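Putative dioxygenase (1H-3-hydroxy-4-oxoquinaldine 2,4-dioxygenase) (Mycobacteroides abscessus subsp. abscessus, PDB 6RA3) cleaves the quinolone ring of the Pseudomonas quinolone signal with dioxygen, yielding N-octanoylanthranilate and carbon monoxide, on an alpha/beta-hydrolase scaffold. Local coordinates at residues G22-T27 and L85-F90; H33-Y38 and R53-G58; G137-E142 and M179-G184. All coordinates share one frame; numbering follows the deposited sequence.

Interaction 1 (G22-T27 and L85-F90); sequences GPVFVT and LEVDSF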
loop_
_atom_site.group_PDB
_atom_site.type_symbol
_atom_site.label_atom_id
_atom_site.label_comp_id
_atom_site.label_asym_id
_atom_site.label_seq_id
_atom_site.Cartn_x
_atom_site.Cartn_y
_atom_site.Cartn_z
ATOM N N GLY A 22 15.726 -0.558 -24.155
ATOM C CA GLY A 22 15.045 -1.485 -25.027
ATOM C C GLY A 22 13.558 -1.484 -24.744
ATOM O O GLY A 22 13.048 -0.617 -24.022
ATOM N N PRO A 23 12.835 -2.456 -25.312
ATOM C CA PRO A 23 11.391 -2.531 -25.073
ATOM C C PRO A 23 11.063 -2.815 -23.621
ATOM O O PRO A 23 11.764 -3.564 -22.934
ATOM C CB PRO A 23 10.930 -3.687 -25.973
ATOM C CG PRO A 23 11.988 -3.817 -27.002
ATOM C CD PRO A 23 13.272 -3.474 -26.283
ATOM N N VAL A 24 9.948 -2.233 -23.191
ATOM C CA VAL A 24 9.434 -2.367 -21.837
ATOM C C VAL A 24 8.540 -3.603 -21.771
ATOM O O VAL A 24 7.694 -3.817 -22.648
ATOM C CB VAL A 24 8.667 -1.089 -21.454
ATOM C CG1 VAL A 24 8.018 -1.174 -20.050
ATOM C CG2 VAL A 24 9.584 0.116 -21.584
ATOM N N PHE A 25 8.719 -4.425 -20.741
ATOM C CA PHE A 25 7.714 -5.442 -20.443
ATOM C C PHE A 25 6.475 -4.808 -19.794
ATOM O O PHE A 25 6.585 -4.078 -18.806
ATOM C CB PHE A 25 8.287 -6.504 -19.529
ATOM C CG PHE A 25 9.280 -7.408 -20.195
ATOM C CD1 PHE A 25 8.991 -7.998 -21.419
ATOM C CD2 PHE A 25 10.505 -7.670 -19.599
ATOM C CE1 PHE A 25 9.898 -8.844 -22.029
ATOM C CE2 PHE A 25 11.418 -8.513 -20.206
ATOM C CZ PHE A 25 11.115 -9.099 -21.424
ATOM N N VAL A 26 5.288 -5.097 -20.341
ATOM C CA VAL A 26 4.023 -4.624 -19.773
ATOM C C VAL A 26 3.194 -5.850 -19.428
ATOM O O VAL A 26 2.793 -6.618 -20.317
ATOM C CB VAL A 26 3.265 -3.676 -20.711
ATOM C CG1 VAL A 26 1.942 -3.248 -20.072
ATOM C CG2 VAL A 26 4.089 -2.460 -21.036
ATOM N N THR A 27 3.002 -6.077 -18.134
ATOM C CA THR A 27 2.242 -7.206 -17.665
ATOM C C THR A 27 0.770 -6.822 -17.591
ATOM O O THR A 27 0.412 -5.699 -17.211
ATOM C CB THR A 27 2.723 -7.715 -16.308
ATOM O OG1 THR A 27 2.246 -6.878 -15.244
ATOM C CG2 THR A 27 4.239 -7.800 -16.276
ATOM N N LEU A 85 3.427 7.430 -19.188
ATOM C CA LEU A 85 4.703 7.017 -18.600
ATOM C C LEU A 85 5.871 7.085 -19.584
ATOM O O LEU A 85 6.966 6.598 -19.261
ATOM C CB LEU A 85 4.595 5.608 -18.052
ATOM C CG LEU A 85 3.595 5.389 -16.910
ATOM C CD1 LEU A 85 3.388 3.908 -16.654
ATOM C CD2 LEU A 85 4.071 6.079 -15.645
ATOM N N GLU A 86 5.650 7.704 -20.743
ATOM C CA GLU A 86 6.587 7.773 -21.868
ATOM C C GLU A 86 7.290 6.443 -22.117
ATOM O O GLU A 86 8.518 6.357 -22.248
ATOM C CB GLU A 86 7.599 8.882 -21.655
ATOM C CG GLU A 86 6.969 10.219 -21.451
ATOM C CD GLU A 86 7.994 11.258 -21.043
ATOM O OE1 GLU A 86 8.876 11.593 -21.884
ATOM O OE2 GLU A 86 7.915 11.711 -19.869
ATOM N N VAL A 87 6.490 5.395 -22.196
ATOM C CA VAL A 87 6.952 4.105 -22.674
ATOM C C VAL A 87 6.831 4.150 -24.185
ATOM O O VAL A 87 5.753 4.434 -24.716
ATOM C CB VAL A 87 6.131 2.960 -22.083
ATOM C CG1 VAL A 87 6.470 1.654 -22.780
ATOM C CG2 VAL A 87 6.394 2.860 -20.581
ATOM N N ASP A 88 7.942 3.930 -24.879
ATOM C CA ASP A 88 7.871 3.823 -26.331
ATOM C C ASP A 88 7.569 2.375 -26.708
ATOM O O ASP A 88 6.421 1.925 -26.594
ATOM C CB ASP A 88 9.159 4.328 -26.990
ATOM C CG ASP A 88 9.007 4.489 -28.513
ATOM O OD1 ASP A 88 7.891 4.227 -29.050
ATOM O OD2 ASP A 88 9.995 4.892 -29.173
ATOM N N SER A 89 8.575 1.622 -27.136
ATOM C CA SER A 89 8.316 0.269 -27.593
ATOM C C SER A 89 8.160 -0.658 -26.397
ATOM O O SER A 89 8.851 -0.521 -25.382
ATOM C CB SER A 89 9.427 -0.226 -28.523
ATOM O OG SER A 89 10.691 -0.252 -27.879
ATOM N N PHE A 90 7.235 -1.606 -26.513
ATOM C CA PHE A 90 6.935 -2.449 -25.377
ATOM C C PHE A 90 6.379 -3.776 -25.838
ATOM O O PHE A 90 5.861 -3.921 -26.948
ATOM C CB PHE A 90 5.968 -1.750 -24.398
ATOM C CG PHE A 90 4.603 -1.395 -24.974
ATOM C CD1 PHE A 90 4.380 -0.167 -25.576
ATOM C CD2 PHE A 90 3.540 -2.263 -24.835
ATOM C CE1 PHE A 90 3.101 0.181 -26.062
ATOM C CE2 PHE A 90 2.265 -1.925 -25.305
ATOM C CZ PHE A 90 2.051 -0.713 -25.911
HETATM O O HOH W 1 10.939 1.091 -24.827
#
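The carbonyl oxygen of S89 is gripped by two hydrogen bonds and a weaker third contact. The backbone N of V24 donates to S89 O over 3.0 Å, with an N-H...O angle of 165°. A water donates to the same oxygen at 2.7 Å and with its other hydrogen to G22 O at 2.8 Å, so it bridges the two segments just ahead of strand 24-28. The third contact is a CA-H...O approach from P23, whose CA lies 3.3 Å from S89 O. Alongside, the pyrrolidine ring of P23 turns CB and CG to the hydroxyl OG of S89.

These bonds open a parallel pairing: V24 and F90 form a beta bridge where strands 24-28 and 90-95, neighbours in the central sheet of the alpha/beta-hydrolase fold, begin to run together. The ladder goes on with backbone bonds between V24 and V91 and between V26 and both V91 and I93. Strand 90-95 is reached from helix 71-84 through a Schellman motif with E86 as its C-prime residue, and the E86 carboxylate bonds to W144 and F177 of the second subunit.

Beyond these polar atoms the contact is aliphatic and aromatic. V24 CG2, standing anti to its own carbonyl carbon, meets V87 CG1 at 3.7 Å, and V24 CB faces F90 CB. The F90 side chain leaves with CG between the backbone N and the carbonyl carbon (chi1 61°), which carries the ring past V26; there V26 CG2 touches F90 CD2 obliquely at 3.8 Å. L82 of helix 71-84 packs on V26, V87 and F90 alike.

Interaction 2 (H33-Y38 and R53-G58); sequences HDLRAY and RVCWRG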
loop_
_atom_site.group_PDB
_atom_site.type_symbol
_atom_site.label_atom_id
_atom_site.label_comp_id
_atom_site.label_asym_id
_atom_site.label_seq_id
_atom_site.Cartn_x
_atom_site.Cartn_y
_atom_site.Cartn_z
ATOM N N HIS A 33 -8.247 -10.205 -11.144
ATOM C CA HIS A 33 -7.066 -10.220 -10.306
ATOM C C HIS A 33 -6.147 -9.144 -10.839
ATOM O O HIS A 33 -6.421 -8.516 -11.869
ATOM C CB HIS A 33 -6.419 -11.623 -10.210
ATOM C CG HIS A 33 -5.880 -12.162 -11.496
ATOM N ND1 HIS A 33 -5.124 -13.311 -11.542
ATOM C CD2 HIS A 33 -5.992 -11.735 -12.775
ATOM C CE1 HIS A 33 -4.779 -13.562 -12.792
ATOM N NE2 HIS A 33 -5.301 -12.628 -13.563
ATOM N N ASP A 34 -5.089 -8.878 -10.078
ATOM C CA ASP A 34 -4.324 -7.664 -10.322
ATOM C C ASP A 34 -2.847 -7.968 -10.567
ATOM O O ASP A 34 -2.477 -9.102 -10.877
ATOM C CB ASP A 34 -4.515 -6.700 -9.146
ATOM C CG ASP A 34 -4.013 -7.260 -7.831
ATOM O OD1 ASP A 34 -3.446 -8.378 -7.815
ATOM O OD2 ASP A 34 -4.195 -6.578 -6.792
ATOM N N LEU A 35 -1.996 -6.965 -10.390
ATOM C CA LEU A 35 -0.608 -7.099 -10.786
ATOM C C LEU A 35 0.145 -8.107 -9.926
ATOM O O LEU A 35 1.208 -8.585 -10.349
ATOM C CB LEU A 35 0.013 -5.702 -10.811
ATOM C CG LEU A 35 -0.175 -4.766 -9.625
ATOM C CD1 LEU A 35 0.335 -5.440 -8.354
ATOM C CD2 LEU A 35 0.538 -3.434 -9.893
ATOM N N ARG A 36 -0.414 -8.532 -8.786
ATOM C CA ARG A 36 0.146 -9.649 -8.028
ATOM C C ARG A 36 0.171 -10.957 -8.813
ATOM O O ARG A 36 0.808 -11.921 -8.363
ATOM C CB ARG A 36 -0.637 -9.909 -6.738
ATOM C CG ARG A 36 -0.843 -8.687 -5.817
ATOM C CD ARG A 36 -1.720 -9.033 -4.588
ATOM N NE ARG A 36 -1.059 -10.047 -3.753
ATOM C CZ ARG A 36 -0.397 -9.808 -2.615
ATOM N NH1 ARG A 36 -0.293 -8.573 -2.123
ATOM N NH2 ARG A 36 0.168 -10.820 -1.951
ATOM N N ALA A 37 -0.543 -11.044 -9.935
ATOM C CA ALA A 37 -0.391 -12.204 -10.806
ATOM C C ALA A 37 1.047 -12.337 -11.304
ATOM O O ALA A 37 1.430 -13.412 -11.785
ATOM C CB ALA A 37 -1.342 -12.125 -12.006
ATOM N N TYR A 38 1.842 -11.268 -11.199
ATOM C CA TYR A 38 3.196 -11.224 -11.743
ATOM C C TYR A 38 4.250 -11.011 -10.667
ATOM O O TYR A 38 5.403 -10.741 -10.997
ATOM C CB TYR A 38 3.292 -10.146 -12.813
ATOM C CG TYR A 38 2.504 -10.527 -14.044
ATOM C CD1 TYR A 38 3.083 -11.298 -15.046
ATOM C CD2 TYR A 38 1.177 -10.156 -14.190
ATOM C CE1 TYR A 38 2.377 -11.659 -16.175
ATOM C CE2 TYR A 38 0.449 -10.511 -15.327
ATOM C CZ TYR A 38 1.061 -11.275 -16.313
ATOM O OH TYR A 38 0.371 -11.651 -17.441
ATOM N N ARG A 53 3.830 -3.111 -14.579
ATOM C CA ARG A 53 2.714 -4.014 -14.311
ATOM C C ARG A 53 1.432 -3.193 -14.244
ATOM O O ARG A 53 1.381 -2.175 -13.549
ATOM C CB ARG A 53 2.922 -4.798 -13.021
ATOM C CG ARG A 53 4.156 -5.656 -12.990
ATOM C CD ARG A 53 4.136 -6.580 -11.802
ATOM N NE ARG A 53 4.309 -5.804 -10.576
ATOM C CZ ARG A 53 4.136 -6.273 -9.349
ATOM N NH1 ARG A 53 3.768 -7.532 -9.144
ATOM N NH2 ARG A 53 4.345 -5.470 -8.318
ATOM N N VAL A 54 0.409 -3.610 -14.996
ATOM C CA VAL A 54 -0.781 -2.795 -15.206
ATOM C C VAL A 54 -2.004 -3.535 -14.687
ATOM O O VAL A 54 -2.181 -4.728 -14.937
ATOM C CB VAL A 54 -0.974 -2.434 -16.688
ATOM C CG1 VAL A 54 -2.289 -1.703 -16.883
ATOM C CG2 VAL A 54 0.163 -1.592 -17.187
ATOM N N CYS A 55 -2.851 -2.805 -13.973
ATOM C CA CYS A 55 -4.134 -3.301 -13.499
ATOM C C CYS A 55 -5.225 -2.798 -14.435
ATOM O O CYS A 55 -5.128 -1.697 -14.969
ATOM C CB CYS A 55 -4.421 -2.807 -12.074
ATOM S SG CYS A 55 -3.421 -3.496 -10.754
ATOM N N TRP A 56 -6.252 -3.627 -14.656
ATOM C CA TRP A 56 -7.442 -3.160 -15.360
ATOM C C TRP A 56 -8.219 -2.153 -14.505
ATOM O O TRP A 56 -8.120 -2.137 -13.275
ATOM C CB TRP A 56 -8.360 -4.340 -15.700
ATOM C CG TRP A 56 -7.684 -5.467 -16.384
ATOM C CD1 TRP A 56 -7.602 -6.764 -15.954
ATOM C CD2 TRP A 56 -6.981 -5.406 -17.629
ATOM N NE1 TRP A 56 -6.897 -7.512 -16.863
ATOM C CE2 TRP A 56 -6.500 -6.697 -17.896
ATOM C CE3 TRP A 56 -6.718 -4.379 -18.547
ATOM C CZ2 TRP A 56 -5.762 -6.993 -19.046
ATOM C CZ3 TRP A 56 -5.976 -4.675 -19.676
ATOM C CH2 TRP A 56 -5.531 -5.975 -19.927
ATOM N N ARG A 57 -8.976 -1.297 -15.178
ATOM C CA ARG A 57 -9.938 -0.444 -14.493
ATOM C C ARG A 57 -10.831 -1.295 -13.598
ATOM O O ARG A 57 -11.125 -2.450 -13.900
ATOM C CB ARG A 57 -10.749 0.387 -15.507
ATOM C CG ARG A 57 -11.834 -0.347 -16.296
ATOM C CD ARG A 57 -12.687 0.621 -17.096
ATOM N NE ARG A 57 -11.944 1.478 -18.008
ATOM C CZ ARG A 57 -12.512 2.405 -18.764
ATOM N NH1 ARG A 57 -13.824 2.606 -18.702
ATOM N NH2 ARG A 57 -11.779 3.141 -19.582
ATOM N N GLY A 58 -11.164 -0.756 -12.424
ATOM C CA GLY A 58 -11.940 -1.500 -11.454
ATOM C C GLY A 58 -11.206 -2.612 -10.729
ATOM O O GLY A 58 -11.814 -3.284 -9.885
HETATM O O HOH W 2 -5.840 -6.312 -13.206
#
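Apolar contacts carry most of the meeting between L35 and the pair R53 and C55. L35 CB sits 3.8 Å from R53 CB, while its branch carbon CG presses on C55 SG at 3.7 Å; the same sulfur also touches D34 CB. L35 CG stands between the backbone N and the carbonyl carbon (chi1 49°), and CD1 lies over one face of the R53 guanidinium, 3.9 Å above the plane and displaced toward its rim. The two side chains cross at about a right angle. Y38 adds its CB against R53 CD, and its hydroxyl bonds to L28 O.

Among polar contacts, R53 NH1 lies 3.0 Å from L35 O; that oxygen accepts the N-H of Y38 at the 3-10 turn 35-37. D34 starts this turn: the N-H of R36 comes to D34 OD1 from above the carboxylate plane, forming an Asx turn. A water joins the two segments, donating to H33 O at 2.6 Å and accepting from W56 N.

Ionic partners lie outside the two segments: R53 NH2 forms a salt bridge with D15 on strand 10-17 and NH1 another with D39. R53 bends at chi3, and its buried guanidinium reaches a carboxylate with each terminal nitrogen while a methyl carbon of L35 lies over one face. These outside carboxylates would be expected to keep the arginine charged despite its burial and to hold its plane fixed.

Interaction 3 (G137-E142 and M179-G184); sequences GIQDPE and MWARAG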
loop_
_atom_site.group_PDB
_atom_site.type_symbol
_atom_site.label_atom_id
_atom_site.label_comp_id
_atom_site.label_asym_id
_atom_site.label_seq_id
_atom_site.Cartn_x
_atom_site.Cartn_y
_atom_site.Cartn_z
ATOM N N GLY A 137 -23.089 -18.892 -16.350
ATOM C CA GLY A 137 -23.340 -19.151 -14.944
ATOM C C GLY A 137 -22.812 -18.049 -14.041
ATOM O O GLY A 137 -23.415 -17.733 -13.017
ATOM N N ILE A 138 -21.671 -17.455 -14.399
ATOM C CA ILE A 138 -21.144 -16.358 -13.586
ATOM C C ILE A 138 -21.858 -15.040 -13.844
ATOM O O ILE A 138 -21.636 -14.076 -13.095
ATOM C CB ILE A 138 -19.627 -16.169 -13.776
ATOM C CG1 ILE A 138 -19.298 -15.800 -15.220
ATOM C CG2 ILE A 138 -18.892 -17.414 -13.271
ATOM C CD1 ILE A 138 -17.811 -15.913 -15.572
ATOM N N GLN A 139 -22.727 -14.976 -14.857
ATOM C CA GLN A 139 -23.640 -13.848 -15.031
ATOM C C GLN A 139 -24.962 -14.039 -14.304
ATOM O O GLN A 139 -25.863 -13.206 -14.458
ATOM C CB GLN A 139 -23.920 -13.605 -16.512
ATOM C CG GLN A 139 -22.697 -13.304 -17.332
ATOM C CD GLN A 139 -23.051 -13.223 -18.770
ATOM O OE1 GLN A 139 -24.017 -12.546 -19.138
ATOM N NE2 GLN A 139 -22.312 -13.940 -19.600
ATOM N N ASP A 140 -25.081 -15.095 -13.505
ATOM C CA ASP A 140 -26.306 -15.414 -12.797
ATOM C C ASP A 140 -26.204 -14.926 -11.357
ATOM O O ASP A 140 -25.381 -15.457 -10.593
ATOM C CB ASP A 140 -26.564 -16.925 -12.831
ATOM C CG ASP A 140 -27.864 -17.332 -12.108
ATOM O OD1 ASP A 140 -28.473 -16.487 -11.422
ATOM O OD2 ASP A 140 -28.274 -18.505 -12.224
ATOM N N PRO A 141 -27.024 -13.956 -10.936
ATOM C CA PRO A 141 -26.875 -13.407 -9.580
ATOM C C PRO A 141 -26.950 -14.442 -8.472
ATOM O O PRO A 141 -26.343 -14.233 -7.409
ATOM C CB PRO A 141 -28.041 -12.413 -9.487
ATOM C CG PRO A 141 -28.331 -12.025 -10.872
ATOM C CD PRO A 141 -28.059 -13.235 -11.704
ATOM N N GLU A 142 -27.676 -15.552 -8.681
ATOM C CA GLU A 142 -27.864 -16.558 -7.640
ATOM C C GLU A 142 -26.836 -17.685 -7.674
ATOM O O GLU A 142 -26.739 -18.434 -6.699
ATOM C CB GLU A 142 -29.278 -17.163 -7.727
ATOM C CG GLU A 142 -30.390 -16.165 -7.458
ATOM C CD GLU A 142 -30.871 -15.458 -8.721
ATOM O OE1 GLU A 142 -31.056 -16.136 -9.760
ATOM O OE2 GLU A 142 -31.063 -14.220 -8.675
ATOM N N MET A 179 -18.050 -7.994 -11.241
ATOM C CA MET A 179 -16.881 -8.160 -12.094
ATOM C C MET A 179 -16.882 -9.531 -12.753
ATOM O O MET A 179 -16.481 -9.659 -13.912
ATOM C CB MET A 179 -15.578 -7.961 -11.296
ATOM C CG MET A 179 -14.327 -7.755 -12.211
ATOM S SD MET A 179 -14.403 -6.347 -13.248
ATOM C CE MET A 179 -14.009 -4.998 -12.096
ATOM N N TRP A 180 -17.315 -10.559 -12.026
ATOM C CA TRP A 180 -17.407 -11.894 -12.609
ATOM C C TRP A 180 -18.465 -11.970 -13.708
ATOM O O TRP A 180 -18.242 -12.610 -14.743
ATOM C CB TRP A 180 -17.678 -12.901 -11.506
ATOM C CG TRP A 180 -16.427 -13.225 -10.818
ATOM C CD1 TRP A 180 -15.942 -12.663 -9.674
ATOM C CD2 TRP A 180 -15.448 -14.168 -11.254
ATOM N NE1 TRP A 180 -14.723 -13.213 -9.360
ATOM C CE2 TRP A 180 -14.396 -14.140 -10.317
ATOM C CE3 TRP A 180 -15.360 -15.038 -12.349
ATOM C CZ2 TRP A 180 -13.270 -14.951 -10.441
ATOM C CZ3 TRP A 180 -14.246 -15.841 -12.468
ATOM C CH2 TRP A 180 -13.211 -15.790 -11.520
ATOM N N ALA A 181 -19.623 -11.336 -13.508
ATOM C CA ALA A 181 -20.598 -11.240 -14.591
ATOM C C ALA A 181 -19.998 -10.518 -15.790
ATOM O O ALA A 181 -20.155 -10.962 -16.933
ATOM C CB ALA A 181 -21.888 -10.546 -14.108
ATOM N N ARG A 182 -19.270 -9.429 -15.559
ATOM C CA ARG A 182 -18.717 -8.672 -16.687
ATOM C C ARG A 182 -17.689 -9.493 -17.458
ATOM O O ARG A 182 -17.630 -9.427 -18.694
ATOM C CB ARG A 182 -18.076 -7.364 -16.208
ATOM C CG ARG A 182 -17.294 -6.597 -17.286
ATOM C CD ARG A 182 -16.839 -5.239 -16.761
ATOM N NE ARG A 182 -17.979 -4.513 -16.216
ATOM C CZ ARG A 182 -18.235 -4.316 -14.925
ATOM N NH1 ARG A 182 -17.408 -4.762 -13.972
ATOM N NH2 ARG A 182 -19.351 -3.664 -14.587
ATOM N N ALA A 183 -16.852 -10.246 -16.739
ATOM C CA ALA A 183 -15.905 -11.149 -17.383
ATOM C C ALA A 183 -16.641 -12.121 -18.296
ATOM O O ALA A 183 -16.256 -12.316 -19.454
ATOM C CB ALA A 183 -15.109 -11.909 -16.327
ATOM N N GLY A 184 -17.713 -12.728 -17.785
ATOM C CA GLY A 184 -18.541 -13.632 -18.561
ATOM C C GLY A 184 -18.953 -13.013 -19.868
ATOM O O GLY A 184 -18.714 -13.591 -20.927
#
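The region between strands 116-120 and 209-214 is a helical insertion, and here the turn that ends its helix 129-137 is laid against helix 177-194. A type I beta turn from G137 to D140 presents I138 and Q139 to the helix, with CA of Q139 and A181 only 4.0 Å apart.

I138 points its side chain toward the helix. With CG1 between the backbone N and the carbonyl carbon (chi1 62°), I138 brings both CG1 and CD1 to 3.4 Å from W180 O. That oxygen is already engaged in the helix by the N-H of G184. G184, which has no side chain, lets I138 CD1 rest 3.8 Å from its CA, and CD1 also reaches the edge of the indole at W180 CE3, close to the ring plane.

Q139 lies along the adjoining part of the helix surface. Its CG packs on A181 O at 3.5 Å, and NE2 comes 3.5 Å from G184 C; that amide nitrogen bonds to L135 O, which ties the side chain back to the preceding helix 129-137. Next to it, A181 CA makes a CA-H...O approach to I138 O at 3.4 Å.

W180 also meets the ring of W144, and its side chain is about 9 Å from that of H246, the probable proton donor/acceptor. This packing lies within a helical insertion that corresponds to the cap region many alpha/beta hydrolases carry at the C-terminal edge of the sheet.

From the N terminus the chain enters interaction 1 at 22-27, runs along strand 24-28 and reaches interaction 2 at 33-38. Interaction 2 closes first, when 53-58 returns on strand 51-54; interaction 1 closes only at 85-90, so the shorter loop is nested within the longer. The two share the sheet: T27 O lies 3.0 Å from V54 N, a probable hydrogen bond, and T27 packs on Y38. Interaction 3 follows in series, joining 137-142 to helix 177-194. It lies about 33 Å from interaction 1, centre to centre, yet touches interaction 2, with M179 CE 3.6 Å from G58 O, linking sheet-end loops to the helical region.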